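Local coordinates for ABC transporter periplasmic-binding protein YtfQ (Mycobacterium smegmatis, PDB 6HB0) that probably binds a carbohydrate, L-arabinofuranose being the likely one, outside the cytoplasmic membrane for import by its ABC transporter, at residues P147-G155 with Q207-M218; A253-N264 with T290-K301. One frame throughout, in Å; residues are numbered along the deposited sequence.

Interaction 1. Residues P147-G155 with Q207-M218; sequences PVNIVQLEG and QIDVVFAQNDDM
Q214 grips the end of strand 148-154 with both ends of its amide: OE1 accepts from G155 N at 2.7 Å, and NE2 donates to Q152 OE1 at 2.8 Å. The first bond reaches OE1 from above the carbonyl plane; in the second, OE1 of Q152 lies in the amide plane of Q214, though the two amides stand 70° apart. These two bonds fix the rotation of the Q214 amide. At the other end, D209 OD2 takes the N-H of N149 on its anti lone pair in a nearly straight bond (172°), and N149 O answers by accepting from both D209 N and V210 N. N149 ND2 adds a bond to Q207 O. Between these ends run four parallel bridges, I150-V210 to L153-A213, bonded in the staggered manner of parallel strands, V151 N to V210 O (2.9 Å) and F212 N to V151 O among them. The strands are neighbours in the sheet of one lobe of a type I periplasmic-binding fold, joined by right-handed crossovers through helix 160-173, strand 179-186 and helix 191-204. On one face Q152, its CG anti to the backbone N (chi1 179°), lies alongside F212, with OE1 near the ring plane at the edge, 3.3 Å from CE2; F169 of helix 160-173 stacks on that ring. On the other face V151 CG2 packs against V211 CB (3.7 Å) and I208 CG2, and L153 CD1 meets V211 CG2, beneath F201 and V197 of helix 191-204. M218, bent at its last torsion, brings CE to 3.2 Å from L153 O.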
# COMPACT_ATOMS: atom_id res chain seq x y z
N PRO A 147 -30.37 -2.67 -11.00
CA PRO A 147 -29.10 -1.98 -11.18
C PRO A 147 -28.28 -1.95 -9.88
O PRO A 147 -28.87 -1.94 -8.76
CB PRO A 147 -29.53 -0.56 -11.59
CG PRO A 147 -30.92 -0.70 -12.10
CD PRO A 147 -31.52 -1.78 -11.27
N VAL A 148 -26.95 -1.95 -10.00
CA VAL A 148 -26.10 -1.86 -8.80
C VAL A 148 -25.43 -0.49 -8.74
O VAL A 148 -24.55 -0.18 -9.54
CB VAL A 148 -25.10 -3.01 -8.73
CG1 VAL A 148 -24.25 -2.90 -7.47
CG2 VAL A 148 -25.87 -4.33 -8.71
N ASN A 149 -25.91 0.34 -7.82
CA ASN A 149 -25.43 1.70 -7.71
C ASN A 149 -24.29 1.78 -6.69
O ASN A 149 -24.48 1.50 -5.51
CB ASN A 149 -26.57 2.63 -7.35
CG ASN A 149 -27.56 2.81 -8.52
OD1 ASN A 149 -27.29 2.51 -9.65
ND2 ASN A 149 -28.68 3.37 -8.21
N ILE A 150 -23.14 2.16 -7.19
CA ILE A 150 -21.92 2.24 -6.39
C ILE A 150 -21.64 3.72 -6.15
O ILE A 150 -21.73 4.51 -7.08
CB ILE A 150 -20.73 1.65 -7.15
CG1 ILE A 150 -20.99 0.18 -7.48
CG2 ILE A 150 -19.45 1.78 -6.32
CD1 ILE A 150 -20.01 -0.37 -8.51
N VAL A 151 -21.33 4.08 -4.91
CA VAL A 151 -20.74 5.38 -4.68
C VAL A 151 -19.30 5.20 -4.23
O VAL A 151 -18.97 4.23 -3.58
CB VAL A 151 -21.55 6.21 -3.71
CG1 VAL A 151 -22.98 6.39 -4.25
CG2 VAL A 151 -21.50 5.69 -2.28
N GLN A 152 -18.44 6.14 -4.62
CA GLN A 152 -17.03 6.04 -4.36
C GLN A 152 -16.51 7.20 -3.56
O GLN A 152 -16.67 8.38 -3.93
CB GLN A 152 -16.28 5.91 -5.68
CG GLN A 152 -14.76 5.82 -5.53
CD GLN A 152 -14.01 5.33 -6.77
OE1 GLN A 152 -12.80 5.05 -6.70
NE2 GLN A 152 -14.68 5.29 -7.91
N LEU A 153 -15.87 6.89 -2.46
CA LEU A 153 -15.20 7.90 -1.63
C LEU A 153 -13.74 7.87 -2.05
O LEU A 153 -13.02 6.89 -1.80
CB LEU A 153 -15.37 7.56 -0.16
CG LEU A 153 -16.81 7.51 0.36
CD1 LEU A 153 -16.85 6.94 1.78
CD2 LEU A 153 -17.40 8.90 0.36
N GLU A 154 -13.31 8.92 -2.77
CA GLU A 154 -11.98 8.98 -3.28
C GLU A 154 -11.04 9.60 -2.28
O GLU A 154 -11.45 10.43 -1.45
CB GLU A 154 -11.91 9.84 -4.53
CG GLU A 154 -12.87 9.46 -5.60
CD GLU A 154 -12.90 10.52 -6.72
OE1 GLU A 154 -11.95 11.32 -6.84
OE2 GLU A 154 -13.86 10.49 -7.51
N GLY A 155 -9.77 9.23 -2.39
CA GLY A 155 -8.71 9.85 -1.66
C GLY A 155 -8.45 11.30 -2.15
O GLY A 155 -9.11 11.81 -3.05
N GLN A 207 -30.82 5.51 -4.27
CA GLN A 207 -30.57 4.10 -4.20
C GLN A 207 -29.04 3.88 -4.21
O GLN A 207 -28.40 4.13 -5.20
CB GLN A 207 -31.29 3.44 -5.39
CG GLN A 207 -30.68 2.17 -5.99
CD GLN A 207 -30.85 0.94 -5.13
OE1 GLN A 207 -31.12 1.04 -3.93
NE2 GLN A 207 -30.69 -0.24 -5.74
N ILE A 208 -28.48 3.48 -3.07
CA ILE A 208 -27.06 3.18 -2.97
C ILE A 208 -26.94 1.75 -2.52
O ILE A 208 -27.48 1.37 -1.48
CB ILE A 208 -26.30 4.10 -1.98
CG1 ILE A 208 -26.42 5.56 -2.42
CG2 ILE A 208 -24.83 3.67 -1.89
CD1 ILE A 208 -25.87 6.55 -1.39
N ASP A 209 -26.26 0.95 -3.31
CA ASP A 209 -26.07 -0.45 -2.96
C ASP A 209 -24.72 -0.70 -2.28
O ASP A 209 -24.64 -1.43 -1.31
CB ASP A 209 -26.22 -1.28 -4.21
CG ASP A 209 -27.65 -1.09 -4.83
OD1 ASP A 209 -28.63 -1.53 -4.19
OD2 ASP A 209 -27.79 -0.41 -5.89
N VAL A 210 -23.68 -0.04 -2.76
CA VAL A 210 -22.32 -0.30 -2.32
C VAL A 210 -21.56 1.00 -2.22
O VAL A 210 -21.72 1.85 -3.10
CB VAL A 210 -21.57 -1.16 -3.34
CG1 VAL A 210 -20.13 -1.40 -2.84
CG2 VAL A 210 -22.27 -2.49 -3.56
N VAL A 211 -20.77 1.15 -1.16
CA VAL A 211 -19.72 2.17 -1.14
C VAL A 211 -18.34 1.55 -1.29
O VAL A 211 -18.01 0.56 -0.68
CB VAL A 211 -19.85 3.25 -0.02
CG1 VAL A 211 -21.01 3.03 0.90
CG2 VAL A 211 -18.52 3.73 0.57
N PHE A 212 -17.56 2.10 -2.21
CA PHE A 212 -16.18 1.78 -2.32
C PHE A 212 -15.40 2.94 -1.68
O PHE A 212 -15.45 4.08 -2.14
CB PHE A 212 -15.76 1.60 -3.75
CG PHE A 212 -14.27 1.53 -3.94
CD1 PHE A 212 -13.51 0.70 -3.14
CD2 PHE A 212 -13.62 2.30 -4.88
CE1 PHE A 212 -12.13 0.61 -3.29
CE2 PHE A 212 -12.26 2.21 -5.04
CZ PHE A 212 -11.51 1.37 -4.24
N ALA A 213 -14.74 2.63 -0.59
CA ALA A 213 -13.95 3.61 0.18
C ALA A 213 -12.48 3.34 -0.11
O ALA A 213 -11.99 2.24 0.15
CB ALA A 213 -14.21 3.43 1.64
N GLN A 214 -11.80 4.31 -0.66
CA GLN A 214 -10.42 4.13 -1.05
C GLN A 214 -9.45 4.06 0.14
O GLN A 214 -8.28 3.82 -0.09
CB GLN A 214 -9.96 5.24 -1.99
CG GLN A 214 -10.54 5.14 -3.34
CD GLN A 214 -10.00 6.21 -4.25
OE1 GLN A 214 -9.14 7.00 -3.85
NE2 GLN A 214 -10.53 6.27 -5.49
N ASN A 215 -9.91 4.28 1.36
CA ASN A 215 -9.16 3.87 2.55
C ASN A 215 -10.10 3.54 3.70
O ASN A 215 -11.31 3.78 3.62
CB ASN A 215 -8.04 4.86 2.95
CG ASN A 215 -8.53 6.03 3.77
OD1 ASN A 215 -9.71 6.39 3.72
ND2 ASN A 215 -7.61 6.64 4.53
N ASP A 216 -9.53 3.00 4.78
CA ASP A 216 -10.31 2.57 5.92
C ASP A 216 -11.00 3.74 6.61
O ASP A 216 -12.15 3.63 6.96
CB ASP A 216 -9.46 1.75 6.95
CG ASP A 216 -8.37 2.59 7.66
OD1 ASP A 216 -7.81 3.53 7.04
OD2 ASP A 216 -8.03 2.28 8.84
N ASP A 217 -10.30 4.85 6.79
CA ASP A 217 -10.90 5.98 7.52
C ASP A 217 -12.17 6.52 6.87
O ASP A 217 -13.15 6.74 7.53
CB ASP A 217 -9.90 7.10 7.72
CG ASP A 217 -8.73 6.68 8.61
OD1 ASP A 217 -8.94 5.97 9.64
OD2 ASP A 217 -7.62 7.06 8.25
N MET A 218 -12.14 6.71 5.57
CA MET A 218 -13.30 7.18 4.83
C MET A 218 -14.44 6.16 4.93
O MET A 218 -15.59 6.54 5.14
CB MET A 218 -12.95 7.45 3.37
CG MET A 218 -12.05 8.63 3.23
SD MET A 218 -11.87 9.18 1.52
CE MET A 218 -11.17 7.71 0.70

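Interaction 2. Residues A253-N264 with T290-K301; sequences ADGKFNYIVECN and TPDEAFDQAQAK. With ZN (zinc ion), chain F; ZN (zinc ion), chain G.
This contact is an antiparallel strand pair at the edge of a mixed sheet, with a zinc site at one end and the start of helix 297-319 at the other. I260-F295 and E262-E293 are hydrogen-bonded pairs, as in I260 N to F295 O (3.0 Å), while V261-A294 and C263-D292 are non-hydrogen-bonded. The C263-D292 pair puts both side chains on one face, where C263 SG (2.3 Å) and D292 OD1 (1.9 Å) bind a zinc ion with a water and E128 of helix 126-140. C263 SG reaches the metal by standing anti to its backbone N (chi1 -176°). Beside it, T290 OG1 donates to N264 O at 2.7 Å. On the other face the carboxylates of E262 and E293 lie side by side; N264 ND2 donates to OE2 of each, at 2.9 Å for E293, and probably eases the repulsion between them, while E262 OE1 takes the N-H of A244. The Y259 ring lies obliquely beside F295 O, placing OH 3.4 Å from A294 CB. D296 and Q299 form a capping box at the start of helix 297-319, and D296 OD2 binds a second zinc. In one of its two conformers the next residue, Q297, may donate from NE2 to A253 O (3.3 Å), next to the Schellman motif at G255 that ends helix 246-253. A water further joins N258 O to Q297 N. Strand 292-295 is outermost; strand 259-263 lies between it and strand 238-242, with helix 126-140 over V261 and A294, and helix 246-253 over I260 and F295.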
# COMPACT_ATOMS: atom_id res chain seq x y z
N ALA A 253 -15.24 -7.42 10.90
CA ALA A 253 -15.59 -8.47 11.84
C ALA A 253 -16.98 -8.23 12.46
O ALA A 253 -17.73 -9.17 12.60
CB ALA A 253 -14.52 -8.60 12.91
N ASP A 254 -17.32 -6.98 12.76
CA ASP A 254 -18.66 -6.61 13.22
C ASP A 254 -19.75 -6.65 12.12
O ASP A 254 -20.89 -6.33 12.43
CB ASP A 254 -18.65 -5.21 13.84
CG ASP A 254 -17.78 -5.10 15.10
OD1 ASP A 254 -17.36 -6.14 15.66
OD2 ASP A 254 -17.50 -3.96 15.52
N GLY A 255 -19.41 -6.99 10.88
CA GLY A 255 -20.38 -7.00 9.77
C GLY A 255 -20.78 -5.62 9.23
O GLY A 255 -21.67 -5.52 8.46
N LYS A 256 -20.06 -4.58 9.57
CA LYS A 256 -20.37 -3.21 9.10
C LYS A 256 -19.64 -2.85 7.81
O LYS A 256 -20.07 -1.97 7.11
CB LYS A 256 -20.04 -2.23 10.20
CG LYS A 256 -20.87 -2.56 11.43
CD LYS A 256 -20.81 -1.42 12.40
CE LYS A 256 -21.74 -1.66 13.57
NZ LYS A 256 -21.67 -0.44 14.40
N PHE A 257 -18.50 -3.49 7.55
CA PHE A 257 -17.88 -3.52 6.23
C PHE A 257 -18.14 -4.94 5.70
O PHE A 257 -18.48 -5.84 6.45
CB PHE A 257 -16.35 -3.36 6.30
CG PHE A 257 -15.84 -1.97 6.49
CD1 PHE A 257 -16.62 -0.94 6.94
CD2 PHE A 257 -14.47 -1.74 6.29
CE1 PHE A 257 -16.06 0.32 7.14
CE2 PHE A 257 -13.92 -0.49 6.46
CZ PHE A 257 -14.71 0.54 6.89
N ASN A 258 -18.00 -5.12 4.39
CA ASN A 258 -18.15 -6.43 3.77
C ASN A 258 -16.88 -6.99 3.21
O ASN A 258 -16.74 -8.21 3.10
CB ASN A 258 -19.21 -6.31 2.67
CG ASN A 258 -20.53 -5.77 3.24
OD1 ASN A 258 -20.70 -4.57 3.38
ND2 ASN A 258 -21.41 -6.67 3.65
N TYR A 259 -15.93 -6.13 2.82
CA TYR A 259 -14.71 -6.63 2.22
C TYR A 259 -13.61 -5.57 2.33
O TYR A 259 -13.86 -4.35 2.14
CB TYR A 259 -14.96 -6.99 0.78
CG TYR A 259 -13.93 -7.91 0.15
CD1 TYR A 259 -13.77 -9.22 0.60
CD2 TYR A 259 -13.13 -7.48 -0.89
CE1 TYR A 259 -12.82 -10.07 0.03
CE2 TYR A 259 -12.19 -8.33 -1.47
CZ TYR A 259 -12.08 -9.62 -1.00
OH TYR A 259 -11.16 -10.40 -1.59
N ILE A 260 -12.39 -6.05 2.65
CA ILE A 260 -11.20 -5.22 2.67
C ILE A 260 -10.12 -5.83 1.79
O ILE A 260 -9.93 -7.06 1.76
CB ILE A 260 -10.72 -5.05 4.09
CG1 ILE A 260 -11.64 -4.12 4.85
CG2 ILE A 260 -9.30 -4.46 4.12
CD1 ILE A 260 -11.34 -4.13 6.34
N VAL A 261 -9.42 -4.99 1.04
CA VAL A 261 -8.26 -5.39 0.27
C VAL A 261 -7.07 -4.54 0.67
O VAL A 261 -7.25 -3.38 1.10
CB VAL A 261 -8.47 -5.26 -1.26
CG1 VAL A 261 -9.59 -6.19 -1.70
CG2 VAL A 261 -8.80 -3.86 -1.65
N GLU A 262 -5.87 -5.06 0.50
CA GLU A 262 -4.65 -4.28 0.69
C GLU A 262 -3.58 -4.88 -0.12
O GLU A 262 -3.50 -6.10 -0.20
CB GLU A 262 -4.22 -4.24 2.14
CG GLU A 262 -3.00 -3.36 2.36
CD GLU A 262 -2.52 -3.30 3.79
OE1 GLU A 262 -3.37 -3.14 4.68
OE2 GLU A 262 -1.27 -3.35 4.04
N CYS A 263 -2.76 -4.05 -0.77
CA CYS A 263 -1.52 -4.46 -1.37
C CYS A 263 -0.46 -4.00 -0.36
O CYS A 263 -0.35 -2.80 -0.07
CB CYS A 263 -1.27 -3.81 -2.71
SG CYS A 263 0.23 -4.39 -3.53
N ASN A 264 0.32 -4.92 0.16
CA ASN A 264 1.32 -4.57 1.16
C ASN A 264 2.48 -3.72 0.61
O ASN A 264 2.85 -3.79 -0.55
CB ASN A 264 1.98 -5.82 1.77
CG ASN A 264 1.08 -6.62 2.65
OD1 ASN A 264 1.37 -7.79 2.84
ND2 ASN A 264 0.07 -6.03 3.24
N THR A 290 4.83 -7.17 -4.09
CA THR A 290 4.63 -7.31 -2.67
C THR A 290 3.47 -8.27 -2.46
O THR A 290 2.66 -8.46 -3.35
CB THR A 290 4.34 -5.97 -2.01
OG1 THR A 290 3.23 -5.34 -2.67
CG2 THR A 290 5.55 -5.06 -2.09
N PRO A 291 3.35 -8.86 -1.27
CA PRO A 291 2.17 -9.62 -0.96
C PRO A 291 0.88 -8.82 -0.78
O PRO A 291 0.91 -7.62 -0.53
CB PRO A 291 2.53 -10.32 0.38
CG PRO A 291 3.84 -9.82 0.78
CD PRO A 291 4.28 -8.73 -0.12
N ASP A 292 -0.24 -9.54 -0.85
CA ASP A 292 -1.55 -8.99 -0.68
C ASP A 292 -2.29 -9.54 0.51
O ASP A 292 -1.98 -10.63 1.00
CB ASP A 292 -2.36 -9.31 -1.95
CG ASP A 292 -1.84 -8.59 -3.18
OD1 ASP A 292 -1.27 -7.47 -3.03
OD2 ASP A 292 -2.05 -9.10 -4.31
N GLU A 293 -3.29 -8.79 0.96
CA GLU A 293 -4.23 -9.21 1.96
C GLU A 293 -5.63 -8.95 1.45
O GLU A 293 -5.87 -8.00 0.65
CB GLU A 293 -4.06 -8.46 3.28
CG GLU A 293 -2.68 -8.65 3.89
CD GLU A 293 -2.45 -7.88 5.20
OE1 GLU A 293 -3.32 -7.93 6.08
OE2 GLU A 293 -1.36 -7.31 5.36
N ALA A 294 -6.59 -9.76 1.90
CA ALA A 294 -8.02 -9.54 1.60
C ALA A 294 -8.81 -10.24 2.69
O ALA A 294 -8.43 -11.31 3.10
CB ALA A 294 -8.39 -10.11 0.28
N PHE A 295 -9.88 -9.63 3.17
CA PHE A 295 -10.71 -10.26 4.17
C PHE A 295 -12.17 -9.99 3.90
O PHE A 295 -12.56 -8.86 3.61
CB PHE A 295 -10.39 -9.66 5.53
CG PHE A 295 -8.98 -9.88 5.95
CD1 PHE A 295 -8.62 -11.09 6.54
CD2 PHE A 295 -7.99 -8.92 5.72
CE1 PHE A 295 -7.32 -11.32 6.92
CE2 PHE A 295 -6.68 -9.15 6.10
CZ PHE A 295 -6.35 -10.36 6.71
N ASP A 296 -12.97 -11.03 3.99
CA ASP A 296 -14.40 -10.87 4.23
C ASP A 296 -14.65 -10.94 5.73
O ASP A 296 -13.68 -11.00 6.51
CB ASP A 296 -15.21 -11.90 3.41
CG ASP A 296 -14.86 -13.35 3.75
OD1 ASP A 296 -14.18 -13.64 4.77
OD2 ASP A 296 -15.32 -14.19 2.96
N GLN A 297 -15.91 -10.93 6.15
CA GLN A 297 -16.24 -10.86 7.58
C GLN A 297 -15.74 -12.08 8.34
O GLN A 297 -15.17 -11.94 9.43
CB GLN A 297 -17.76 -10.72 7.84
CG GLN A 297 -18.14 -10.96 9.31
CD GLN A 297 -19.65 -10.95 9.57
OE1 GLN A 297 -20.42 -11.56 8.84
NE2 GLN A 297 -20.07 -10.26 10.62
N ALA A 298 -15.98 -13.27 7.79
CA ALA A 298 -15.56 -14.50 8.47
C ALA A 298 -14.04 -14.51 8.63
O ALA A 298 -13.56 -14.80 9.72
CB ALA A 298 -15.99 -15.71 7.72
N GLN A 299 -13.30 -14.14 7.59
CA GLN A 299 -11.85 -14.14 7.67
C GLN A 299 -11.37 -13.09 8.70
O GLN A 299 -10.42 -13.33 9.46
CB GLN A 299 -11.20 -13.88 6.34
CG GLN A 299 -11.33 -14.91 5.22
CD GLN A 299 -10.81 -14.32 3.85
OE1 GLN A 299 -11.43 -13.41 3.23
NE2 GLN A 299 -9.64 -14.84 3.37
N ALA A 300 -12.00 -11.91 8.75
CA ALA A 300 -11.55 -10.89 9.69
C ALA A 300 -11.80 -11.33 11.15
O ALA A 300 -11.03 -11.00 12.05
CB ALA A 300 -12.28 -9.58 9.45
N LYS A 301 -12.91 -12.01 11.37
CA LYS A 301 -13.32 -12.48 12.70
C LYS A 301 -12.32 -13.50 13.23
O LYS A 301 -12.02 -13.49 14.42
CB LYS A 301 -14.73 -13.06 12.64
CG LYS A 301 -15.47 -13.09 13.95
CD LYS A 301 -16.88 -13.63 13.73
CE LYS A 301 -17.83 -12.51 13.30
NZ LYS A 301 -18.99 -13.05 12.51
ZN ZN F . -0.49 -6.36 -4.39
ZN ZN G . -14.57 -16.08 2.73
O HOH W 1 -18.08 -10.19 4.21
O HOH W 2 1.11 -7.35 -5.12
O HOH W 3 -16.63 -16.36 4.03

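How the interactions relate
Both interactions belong to the same six-stranded sheet, their centres about 16 Å apart, with strand 238-242 between strands 210-213 and 259-263. Interaction 1 is the buried one: parallel strands, covered by helices on both faces, with apolar packing along their length and amide and carboxylate side chains bonding to backbone at the ends. Interaction 2 is partly buried and antiparallel; zinc is bound by the strand pair and helix start (C263, D292, D296), whereas in interaction 1 the zinc ligands D216 and D217 sit past the strand, at the start of helix 216-228, outside the pairing. Each has a side-chain N-cap, N215 and D296. They touch lightly where D216 O packs against F257 CZ at 4.0 Å.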